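Local coordinates for lactate utilization protein C (Deinococcus radiodurans, PDB 2G40) that may function in L-lactate utilization as a homodimeric member of the LutC/YkgG family, at residues 132-137 against 170-175; 139-144 against 194-199. One frame throughout, in Å; residues are numbered along the deposited sequence.

Interaction 1 (132-137 against 170-175); sequences CAVAIS and QIVQTV
A short parallel pairing between A135-I136 and I171-V172 rests on three backbone hydrogen bonds that pass alternately between the strands. A135 N gives to Q170 O, V172 N gives to A135 O at 2.8 Å, and S137 N gives to V172 O. The CA hydrogens of I171 and I136 add contacts to A135 O and V172 O, the second with I136 CA 3.3 Å from V172 O.

A second set of polar contacts comes from the Q170 side chain. Q170 leaves its backbone with CG anti to the carbonyl carbon (chi1 -74°) and continues extended, which carries its amide alongside 132-133. There NE2 donates to C132 O at 2.7 Å, approaching from above the carbonyl plane, and more weakly to A133 O. One water joins Q170 OE1 to C132 N and another joins Q170 NE2 to A133 O; R167 N also donates to OE1, so both ends of the amide are held.

This grip lies beside a classic beta bulge, in which A133 and V134 both face I143 on the next strand. Beyond it, 134-136 runs as an inner strand of a four-stranded mixed sheet, with 171-172 at one edge.

The apolar contacts divide between the two faces. On one, A135 CB meets I171 CG1 at 4.2 Å, and helix 53-66 packs there through F60, I56 and L57. On the other, the V134 and V172 side chains cross at about a right angle, CG2 to CG2, while I136 CG1 lies 4.0 Å from V172 CG2. I136 CG2 reaches past the strand to Q173 O (3.4 Å) and V175 CG2, at the start of helix 175-187, where T174 is the N-cap, its OG1 hydrogen-bonded to E177 and its side chain capping a backbone N.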
ATOM      1  N   CYS A 132      -3.020 -13.167   0.915  1.00 18.54           N
ATOM      2  CA  CYS A 132      -3.587 -11.841   1.143  1.00 18.19           C
ATOM      3  C   CYS A 132      -4.338 -11.844   2.446  1.00 17.85           C
ATOM      4  O   CYS A 132      -4.426 -12.894   3.113  1.00 20.60           O
ATOM      5  CB  CYS A 132      -4.531 -11.459   0.036  1.00 16.22           C
ATOM      6  SG  CYS A 132      -5.976 -12.521  -0.140  1.00 20.06           S
ATOM      7  N   ALA A 133      -4.865 -10.683   2.814  1.00 19.11           N
ATOM      8  CA  ALA A 133      -5.666 -10.558   4.020  1.00 17.66           C
ATOM      9  C   ALA A 133      -7.139 -10.829   3.741  1.00 18.51           C
ATOM     10  O   ALA A 133      -7.810 -11.566   4.496  1.00 19.29           O
ATOM     11  CB  ALA A 133      -5.492  -9.197   4.648  1.00 17.73           C
ATOM     12  N   VAL A 134      -7.628 -10.219   2.666  1.00 18.93           N
ATOM     13  CA  VAL A 134      -9.034 -10.310   2.257  1.00 17.25           C
ATOM     14  C   VAL A 134      -9.150  -9.823   0.824  1.00 17.80           C
ATOM     15  O   VAL A 134      -8.278  -9.098   0.327  1.00 16.23           O
ATOM     16  CB  VAL A 134      -9.963  -9.491   3.200  1.00 21.48           C
ATOM     17  CG1 VAL A 134      -9.713  -7.993   3.048  1.00 17.97           C
ATOM     18  CG2 VAL A 134     -11.440  -9.870   2.980  1.00 19.39           C
ATOM     19  N   ALA A 135     -10.203 -10.256   0.135  1.00 16.10           N
ATOM     20  CA  ALA A 135     -10.487  -9.744  -1.189  1.00 16.06           C
ATOM     21  C   ALA A 135     -11.937  -9.330  -1.222  1.00 13.97           C
ATOM     22  O   ALA A 135     -12.762  -9.892  -0.519  1.00 17.20           O
ATOM     23  CB  ALA A 135     -10.240 -10.787  -2.264  1.00 15.66           C
ATOM     24  N   ILE A 136     -12.220  -8.334  -2.044  1.00 16.23           N
ATOM     25  CA  ILE A 136     -13.559  -7.779  -2.158  1.00 17.10           C
ATOM     26  C   ILE A 136     -14.048  -7.956  -3.588  1.00 14.58           C
ATOM     27  O   ILE A 136     -13.431  -7.481  -4.562  1.00 16.36           O
ATOM     28  CB  ILE A 136     -13.565  -6.298  -1.784  1.00 15.05           C
ATOM     29  CG1 ILE A 136     -13.050  -6.091  -0.360  1.00 21.31           C
ATOM     30  CG2 ILE A 136     -14.961  -5.732  -1.932  1.00 14.20           C
ATOM     31  CD1 ILE A 136     -12.441  -4.722  -0.171  1.00 15.50           C
ATOM     32  N   SER A 137     -15.175  -8.644  -3.713  1.00 17.92           N
ATOM     33  CA  SER A 137     -15.698  -8.974  -5.023  1.00 17.53           C
ATOM     34  C   SER A 137     -16.177  -7.760  -5.801  1.00 18.60           C
ATOM     35  O   SER A 137     -15.920  -7.659  -6.990  1.00 19.81           O
ATOM     36  CB  SER A 137     -16.795 -10.027  -4.930  1.00 18.53           C
ATOM     37  OG  SER A 137     -18.014  -9.527  -4.418  1.00 18.06           O
ATOM     38  N   GLN A 170     -11.717 -15.996   1.933  1.00 20.18           N
ATOM     39  CA  GLN A 170     -11.204 -14.649   2.142  1.00 20.64           C
ATOM     40  C   GLN A 170     -11.903 -13.634   1.245  1.00 19.10           C
ATOM     41  O   GLN A 170     -11.618 -12.439   1.318  1.00 18.30           O
ATOM     42  CB  GLN A 170      -9.700 -14.588   1.834  1.00 20.07           C
ATOM     43  CG  GLN A 170      -8.831 -15.228   2.872  1.00 24.95           C
ATOM     44  CD  GLN A 170      -7.385 -15.122   2.488  1.00 21.54           C
ATOM     45  OE1 GLN A 170      -6.977 -15.655   1.467  1.00 19.85           O
ATOM     46  NE2 GLN A 170      -6.604 -14.448   3.301  1.00 24.98           N
ATOM     47  N   ILE A 171     -12.781 -14.101   0.371  1.00 17.91           N
ATOM     48  CA  ILE A 171     -13.453 -13.198  -0.544  1.00 15.80           C
ATOM     49  C   ILE A 171     -14.779 -12.762   0.085  1.00 19.57           C
ATOM     50  O   ILE A 171     -15.590 -13.601   0.447  1.00 19.13           O
ATOM     51  CB  ILE A 171     -13.714 -13.865  -1.895  1.00 17.20           C
ATOM     52  CG1 ILE A 171     -12.396 -14.329  -2.528  1.00 15.38           C
ATOM     53  CG2 ILE A 171     -14.470 -12.908  -2.791  1.00 14.54           C
ATOM     54  CD1 ILE A 171     -12.594 -15.372  -3.638  1.00 17.92           C
ATOM     55  N   VAL A 172     -14.979 -11.459   0.221  1.00 18.74           N
ATOM     56  CA  VAL A 172     -16.227 -10.907   0.733  1.00 19.29           C
ATOM     57  C   VAL A 172     -16.822 -10.066  -0.363  1.00 18.51           C
ATOM     58  O   VAL A 172     -16.143  -9.727  -1.329  1.00 19.91           O
ATOM     59  CB  VAL A 172     -16.024 -10.046   2.026  1.00 18.75           C
ATOM     60  CG1 VAL A 172     -15.402 -10.898   3.111  1.00 20.76           C
ATOM     61  CG2 VAL A 172     -15.169  -8.805   1.749  1.00 21.41           C
ATOM     62  N   GLN A 173     -18.090  -9.731  -0.223  1.00 18.19           N
ATOM     63  CA  GLN A 173     -18.769  -9.003  -1.278  1.00 17.06           C
ATOM     64  C   GLN A 173     -18.416  -7.528  -1.293  1.00 16.53           C
ATOM     65  O   GLN A 173     -18.082  -6.969  -2.344  1.00 16.37           O
ATOM     66  CB  GLN A 173     -20.274  -9.172  -1.159  1.00 16.88           C
ATOM     67  CG  GLN A 173     -21.029  -8.327  -2.160  1.00 16.36           C
ATOM     68  CD  GLN A 173     -22.508  -8.460  -2.030  1.00 17.82           C
ATOM     69  OE1 GLN A 173     -23.016  -9.345  -1.333  1.00 21.87           O
ATOM     70  NE2 GLN A 173     -23.230  -7.568  -2.705  1.00 24.46           N
ATOM     71  N   THR A 174     -18.523  -6.883  -0.136  1.00 18.42           N
ATOM     72  CA  THR A 174     -18.510  -5.435  -0.076  1.00 18.94           C
ATOM     73  C   THR A 174     -17.231  -4.898   0.552  1.00 18.93           C
ATOM     74  O   THR A 174     -16.584  -5.568   1.363  1.00 17.46           O
ATOM     75  CB  THR A 174     -19.696  -4.928   0.757  1.00 18.01           C
ATOM     76  OG1 THR A 174     -19.569  -5.433   2.096  1.00 20.76           O
ATOM     77  CG2 THR A 174     -21.025  -5.390   0.148  1.00 19.77           C
ATOM     78  N   VAL A 175     -16.903  -3.662   0.195  1.00 22.39           N
ATOM     79  CA  VAL A 175     -15.797  -2.940   0.802  1.00 21.52           C
ATOM     80  C   VAL A 175     -15.949  -2.872   2.327  1.00 24.08           C
ATOM     81  O   VAL A 175     -14.991  -3.103   3.058  1.00 22.81           O
ATOM     82  CB  VAL A 175     -15.659  -1.530   0.180  1.00 23.47           C
ATOM     83  CG1 VAL A 175     -14.682  -0.688   0.958  1.00 23.21           C
ATOM     84  CG2 VAL A 175     -15.205  -1.630  -1.271  1.00 24.23           C
TER
HETATM   85  O   HOH W   1      -4.361 -16.002   0.975  1.00 19.18           O
HETATM   86  O   HOH W   2      -7.380 -13.789   5.994  1.00 42.50           O

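Interaction 2 (139-144 against 194-199)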
ATOM      1  N   THR A 139     -15.333  -4.683  -6.075  1.00 19.18           N
ATOM      2  CA  THR A 139     -14.317  -3.832  -6.680  1.00 19.09           C
ATOM      3  C   THR A 139     -13.116  -4.610  -7.182  1.00 18.37           C
ATOM      4  O   THR A 139     -12.189  -4.022  -7.697  1.00 20.50           O
ATOM      5  CB  THR A 139     -13.879  -2.749  -5.690  1.00 18.63           C
ATOM      6  OG1 THR A 139     -13.467  -3.348  -4.465  1.00 19.18           O
ATOM      7  CG2 THR A 139     -15.012  -1.799  -5.425  1.00 23.56           C
ATOM      8  N   GLY A 140     -13.129  -5.936  -7.052  1.00 19.87           N
ATOM      9  CA  GLY A 140     -11.988  -6.742  -7.478  1.00 19.89           C
ATOM     10  C   GLY A 140     -10.745  -6.320  -6.735  1.00 19.86           C
ATOM     11  O   GLY A 140      -9.668  -6.136  -7.332  1.00 20.04           O
ATOM     12  N   THR A 141     -10.897  -6.108  -5.434  1.00 18.30           N
ATOM     13  CA  THR A 141      -9.792  -5.632  -4.588  1.00 17.25           C
ATOM     14  C   THR A 141      -9.153  -6.742  -3.818  1.00 17.80           C
ATOM     15  O   THR A 141      -9.844  -7.579  -3.242  1.00 18.80           O
ATOM     16  CB  THR A 141     -10.292  -4.614  -3.543  1.00 17.56           C
ATOM     17  OG1 THR A 141     -10.837  -3.483  -4.215  1.00 16.89           O
ATOM     18  CG2 THR A 141      -9.154  -4.151  -2.601  1.00 19.81           C
ATOM     19  N   ILE A 142      -7.830  -6.723  -3.772  1.00 17.31           N
ATOM     20  CA  ILE A 142      -7.127  -7.605  -2.912  1.00 17.70           C
ATOM     21  C   ILE A 142      -6.404  -6.708  -1.917  1.00 14.92           C
ATOM     22  O   ILE A 142      -5.690  -5.762  -2.288  1.00 16.20           O
ATOM     23  CB  ILE A 142      -6.163  -8.506  -3.671  1.00 19.67           C
ATOM     24  CG1 ILE A 142      -6.934  -9.479  -4.573  1.00 19.82           C
ATOM     25  CG2 ILE A 142      -5.310  -9.264  -2.687  1.00 22.13           C
ATOM     26  CD1 ILE A 142      -6.083 -10.152  -5.622  1.00 23.27           C
ATOM     27  N   ILE A 143      -6.618  -6.998  -0.645  1.00 15.68           N
ATOM     28  CA  ILE A 143      -5.920  -6.281   0.411  1.00 14.77           C
ATOM     29  C   ILE A 143      -4.840  -7.166   1.020  1.00 17.10           C
ATOM     30  O   ILE A 143      -5.101  -8.304   1.433  1.00 18.19           O
ATOM     31  CB  ILE A 143      -6.855  -5.849   1.532  1.00 15.89           C
ATOM     32  CG1 ILE A 143      -7.979  -4.956   0.989  1.00 18.45           C
ATOM     33  CG2 ILE A 143      -6.033  -5.118   2.649  1.00 18.15           C
ATOM     34  CD1 ILE A 143      -9.106  -4.652   1.993  1.00 18.66           C
ATOM     35  N   LEU A 144      -3.640  -6.617   1.057  1.00 18.74           N
ATOM     36  CA  LEU A 144      -2.534  -7.189   1.768  1.00 18.98           C
ATOM     37  C   LEU A 144      -2.329  -6.445   3.062  1.00 18.10           C
ATOM     38  O   LEU A 144      -2.326  -5.208   3.080  1.00 16.27           O
ATOM     39  CB  LEU A 144      -1.256  -7.048   0.959  1.00 18.28           C
ATOM     40  CG  LEU A 144      -1.247  -7.519  -0.496  1.00 23.92           C
ATOM     41  CD1 LEU A 144       0.213  -7.525  -0.955  1.00 24.53           C
ATOM     42  CD2 LEU A 144      -1.888  -8.886  -0.707  1.00 23.24           C
ATOM     43  N   TRP A 194      -4.006  -1.960  -0.847  1.00 17.30           N
ATOM     44  CA  TRP A 194      -5.224  -2.360  -1.534  1.00 18.93           C
ATOM     45  C   TRP A 194      -4.967  -2.283  -3.021  1.00 19.43           C
ATOM     46  O   TRP A 194      -4.713  -1.200  -3.553  1.00 19.19           O
ATOM     47  CB  TRP A 194      -6.344  -1.393  -1.253  1.00 18.97           C
ATOM     48  CG  TRP A 194      -6.877  -1.358   0.133  1.00 19.46           C
ATOM     49  CD1 TRP A 194      -6.176  -1.367   1.290  1.00 18.82           C
ATOM     50  CD2 TRP A 194      -8.253  -1.257   0.492  1.00 18.61           C
ATOM     51  NE1 TRP A 194      -7.032  -1.301   2.360  1.00 18.41           N
ATOM     52  CE2 TRP A 194      -8.315  -1.221   1.898  1.00 15.25           C
ATOM     53  CE3 TRP A 194      -9.445  -1.171  -0.244  1.00 17.35           C
ATOM     54  CZ2 TRP A 194      -9.521  -1.130   2.588  1.00 20.02           C
ATOM     55  CZ3 TRP A 194     -10.629  -1.088   0.428  1.00 18.17           C
ATOM     56  CH2 TRP A 194     -10.668  -1.049   1.840  1.00 17.69           C
ATOM     57  N   LEU A 195      -5.075  -3.424  -3.684  1.00 23.24           N
ATOM     58  CA  LEU A 195      -4.842  -3.551  -5.111  1.00 23.97           C
ATOM     59  C   LEU A 195      -6.210  -3.800  -5.717  1.00 23.29           C
ATOM     60  O   LEU A 195      -6.867  -4.735  -5.318  1.00 24.01           O
ATOM     61  CB  LEU A 195      -3.932  -4.748  -5.362  1.00 24.87           C
ATOM     62  CG  LEU A 195      -2.730  -4.825  -4.416  1.00 27.69           C
ATOM     63  CD1 LEU A 195      -2.126  -6.197  -4.419  1.00 26.87           C
ATOM     64  CD2 LEU A 195      -1.718  -3.779  -4.811  1.00 29.16           C
ATOM     65  N   SER A 196      -6.648  -2.958  -6.652  1.00 24.40           N
ATOM     66  CA  SER A 196      -8.046  -2.988  -7.105  1.00 25.82           C
ATOM     67  C   SER A 196      -8.187  -2.870  -8.603  1.00 27.85           C
ATOM     68  O   SER A 196      -7.507  -2.060  -9.239  1.00 30.21           O
ATOM     69  CB  SER A 196      -8.868  -1.853  -6.479  1.00 26.64           C
ATOM     70  OG  SER A 196      -8.884  -1.923  -5.065  1.00 28.39           O
ATOM     71  N   GLY A 197      -9.072  -3.696  -9.150  1.00 29.19           N
ATOM     72  CA  GLY A 197      -9.521  -3.569 -10.529  1.00 32.53           C
ATOM     73  C   GLY A 197     -10.499  -2.424 -10.658  1.00 33.25           C
ATOM     74  O   GLY A 197     -10.522  -1.736 -11.680  1.00 34.11           O
ATOM     75  N   GLY A 198     -11.296  -2.226  -9.608  1.00 34.07           N
ATOM     76  CA  GLY A 198     -12.308  -1.177  -9.572  1.00 34.12           C
ATOM     77  C   GLY A 198     -13.670  -1.741  -9.917  1.00 33.96           C
ATOM     78  O   GLY A 198     -13.796  -2.916 -10.246  1.00 32.27           O
ATOM     79  N   SER A 199     -14.692  -0.905  -9.830  1.00 33.51           N
ATOM     80  CA  SER A 199     -16.043  -1.333 -10.144  1.00 37.83           C
ATOM     81  C   SER A 199     -16.209  -1.424 -11.663  1.00 38.35           C
ATOM     82  O   SER A 199     -17.083  -2.152 -12.156  1.00 42.77           O
ATOM     83  CB  SER A 199     -17.067  -0.368  -9.541  1.00 37.44           C
ATOM     84  OG  SER A 199     -17.056   0.878 -10.217  1.00 43.88           O
TER
HETATM   85  O   HOH W   3      -6.652  -6.850  -7.357  1.00 48.49           O
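With CG1 of I143 (chi1 -58°) and CG of W194 (chi1 -68°) each anti to its own carbonyl carbon, the two side chains lie side by side and point the same way. The extended isoleucine chain then sets CD1 over the face of the indole, 3.6 Å from the centroid of the six-membered ring and 16° off its normal, a CH-pi contact. CG1 of I143 sits over CD2 of the same ring, and T141 CG2 approaches CE3 obliquely at 3.8 Å.

On this same side of the sheet T141 OG1 and S196 OG share a hydrogen bond of 2.6 Å. A second one, between T139 OG1 and T141 OG1, extends it into a row of three hydroxyls.

Strand 141-144 and residues 194-196 of strand 192-196 are antiparallel neighbours. I142 and L195 form the hydrogen-bonded pair, with I142 N to L195 O at 2.7 Å and L195 N returning to I142 O, between the non-hydrogen-bonded pairs T141-S196 and I143-W194. A G1 beta bulge, G140 and T141 facing I136, starts strand 141-144, with G140 at positive phi. The pairing continues past the strands, as G197 N gives to G140 O and G198 N to T139 O at 2.8 Å. A water donates to both G140 O and L195 O.

On the other face L144 CG touches L195 CD1 at 4.2 Å, and H162 and C164 of strand 161-167 pack against L195 and I142. W194 also stacks on W194 of the second subunit, whose strand pairs antiparallel with this one, so that the sheet runs on through the dimer interface.

Overall arrangement
Interactions 1 and 2 are the two outer seams of one four-stranded mixed sheet, their centres 8 Å apart, separated by the pairing of strands 134-136 and 141-144. These two strands follow each other in the chain and pair directly: I136 N lies 2.8 Å from T141 O and A133 N 2.8 Å from I143 O, both probable hydrogen bonds. Both bulges fall in this central pair, and the segments of the two contacts alternate along the chain. From 171-172 at one edge the order runs to 192-196, where the second subunit takes over. Helix 175-187 packs against both seams, touching V134 and V172 in interaction 1 and I143 and W194 in interaction 2.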